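Local coordinates for protein acyl-CoA dehydrogenase (Geobacillus kaustophilus, PDB 2PG0) that probably catalyses the FAD-dependent alpha,beta-dehydrogenation of acyl chains, introducing a double bond, as a flavoprotein of the acyl-CoA dehydrogenase family, at residues A[259-264]-A[296-301]. Sequence-based numbering, arbitrary orientation.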
loop_
_atom_site.group_PDB
_atom_site.type_symbol
_atom_site.label_atom_id
_atom_site.label_comp_id
_atom_site.label_asym_id
_atom_site.label_seq_id
_atom_site.Cartn_x
_atom_site.Cartn_y
_atom_site.Cartn_z
ATOM N N ALA A 259 -7.211 15.429 13.606
ATOM C CA ALA A 259 -5.757 15.280 13.743
ATOM C C ALA A 259 -5.083 15.240 12.372
ATOM O O ALA A 259 -4.069 15.905 12.158
ATOM C CB ALA A 259 -5.413 14.032 14.555
ATOM N N ALA A 260 -5.665 14.478 11.443
ATOM C CA ALA A 260 -5.173 14.400 10.061
ATOM C C ALA A 260 -5.184 15.781 9.385
ATOM O O ALA A 260 -4.202 16.180 8.746
ATOM C CB ALA A 260 -6.009 13.410 9.257
ATOM N N GLU A 261 -6.301 16.492 9.531
ATOM C CA GLU A 261 -6.462 17.853 8.983
ATOM C C GLU A 261 -5.410 18.815 9.536
ATOM O O GLU A 261 -4.817 19.603 8.781
ATOM C CB GLU A 261 -7.890 18.367 9.233
ATOM C CG GLU A 261 -8.934 17.719 8.316
ATOM C CD GLU A 261 -10.378 17.822 8.818
ATOM O OE1 GLU A 261 -10.620 18.335 9.931
ATOM O OE2 GLU A 261 -11.285 17.371 8.091
ATOM N N VAL A 262 -5.175 18.741 10.843
ATOM C CA VAL A 262 -4.132 19.539 11.512
ATOM C C VAL A 262 -2.745 19.205 10.974
ATOM O O VAL A 262 -1.964 20.102 10.642
ATOM C CB VAL A 262 -4.159 19.360 13.064
ATOM C CG1 VAL A 262 -2.924 19.996 13.725
ATOM C CG2 VAL A 262 -5.445 19.952 13.651
ATOM N N MET A 263 -2.436 17.911 10.898
ATOM C CA MET A 263 -1.122 17.472 10.432
ATOM C C MET A 263 -0.863 17.851 8.968
ATOM O O MET A 263 0.265 18.218 8.603
ATOM C CB MET A 263 -0.937 15.964 10.676
ATOM C CG MET A 263 -0.640 15.640 12.145
ATOM S SD MET A 263 -0.282 13.883 12.506
ATOM C CE MET A 263 -1.911 13.176 12.259
ATOM N N PHE A 264 -1.907 17.785 8.141
ATOM C CA PHE A 264 -1.808 18.209 6.744
ATOM C C PHE A 264 -1.457 19.696 6.655
ATOM O O PHE A 264 -0.561 20.092 5.904
ATOM C CB PHE A 264 -3.108 17.902 5.991
ATOM C CG PHE A 264 -3.115 18.393 4.573
ATOM C CD1 PHE A 264 -2.534 17.638 3.566
ATOM C CD2 PHE A 264 -3.687 19.626 4.250
ATOM C CE1 PHE A 264 -2.532 18.095 2.248
ATOM C CE2 PHE A 264 -3.685 20.094 2.932
ATOM C CZ PHE A 264 -3.111 19.324 1.933
ATOM N N THR A 296 -6.862 14.343 -0.756
ATOM C CA THR A 296 -7.940 13.484 -1.261
ATOM C C THR A 296 -8.481 12.574 -0.154
ATOM O O THR A 296 -9.690 12.509 0.084
ATOM C CB THR A 296 -7.456 12.634 -2.470
ATOM O OG1 THR A 296 -7.038 13.507 -3.524
ATOM C CG2 THR A 296 -8.572 11.729 -2.994
ATOM N N GLU A 297 -7.582 11.872 0.524
ATOM C CA GLU A 297 -7.997 10.955 1.579
ATOM C C GLU A 297 -8.656 11.712 2.737
ATOM O O GLU A 297 -9.645 11.245 3.312
ATOM C CB GLU A 297 -6.823 10.087 2.030
ATOM C CG GLU A 297 -6.327 9.109 0.939
ATOM C CD GLU A 297 -5.392 8.027 1.484
ATOM O OE1 GLU A 297 -5.170 7.972 2.708
ATOM O OE2 GLU A 297 -4.863 7.228 0.679
ATOM N N ILE A 298 -8.123 12.885 3.070
ATOM C CA ILE A 298 -8.742 13.722 4.111
ATOM C C ILE A 298 -10.177 14.126 3.718
ATOM O O ILE A 298 -11.097 14.069 4.549
ATOM C CB ILE A 298 -7.849 14.941 4.460
ATOM C CG1 ILE A 298 -6.615 14.458 5.241
ATOM C CG2 ILE A 298 -8.659 16.029 5.234
ATOM C CD1 ILE A 298 -5.423 15.408 5.240
ATOM N N ALA A 299 -10.364 14.482 2.448
ATOM C CA ALA A 299 -11.675 14.865 1.915
ATOM C C ALA A 299 -12.660 13.695 2.015
ATOM O O ALA A 299 -13.822 13.872 2.402
ATOM C CB ALA A 299 -11.531 15.336 0.464
ATOM N N LEU A 300 -12.191 12.497 1.668
ATOM C CA LEU A 300 -12.996 11.285 1.815
ATOM C C LEU A 300 -13.444 11.037 3.255
ATOM O O LEU A 300 -14.618 10.761 3.502
ATOM C CB LEU A 300 -12.226 10.065 1.308
ATOM C CG LEU A 300 -12.012 9.941 -0.197
ATOM C CD1 LEU A 300 -10.979 8.867 -0.421
ATOM C CD2 LEU A 300 -13.309 9.609 -0.957
ATOM N N GLY A 301 -12.507 11.133 4.195
ATOM C CA GLY A 301 -12.788 10.877 5.604
ATOM C C GLY A 301 -13.743 11.918 6.156
ATOM O O GLY A 301 -14.658 11.586 6.913
#
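Ile-298 reaches from helix 285-313 into the notch framed by Ala-260, Glu-261 and Phe-264 on helix 237-273, and its two branches part company there. With CG1 beside the backbone N (chi1 -72°) and CG2 anti to it, the CG1 arm and its CD1 lie toward Ala-260 and Phe-264, and CG2 toward Glu-261. Ile-298 CD1 lies 3.5 Å from Phe-264 CB and 3.8 Å from Ala-260 O. The same methyl meets the Phe-264 ring obliquely, with Ile-298 CD1 3.8 Å from Phe-264 CG. Behind it, Ile-298 CG1 sits 4.2 Å from the methyl CB of Ala-260. On the other branch, Ile-298 CG2 rests 3.5 Å from Glu-261 CG. These two helices belong to the mainly helical C-terminal domain of the acyl-CoA dehydrogenase fold; here they run nearly antiparallel, at 154°, with local axes 10.3 Å apart. Their CA atoms come nearest at Glu-261 and Ile-298, 6.8 Å apart. Replacing Ile-298 by an alanine would probably open a gap beside Phe-264 CB and leave Glu-261 CG without its methyl neighbour. Beyond CG the glutamate chain is extended, carrying its carboxylate past Ile-298 to a salt bridge between OE2 and Arg-302 NE. That oxygen also accepts from Gln-257 NE2, which bonds to Ile-298 O as well and thereby ties the two helices together through a polar link beside the apolar one. The Phe-264 side chain also packs on Leu-291, Met-294 and Ala-295 of helix 285-313, and on Leu-383 of the second subunit.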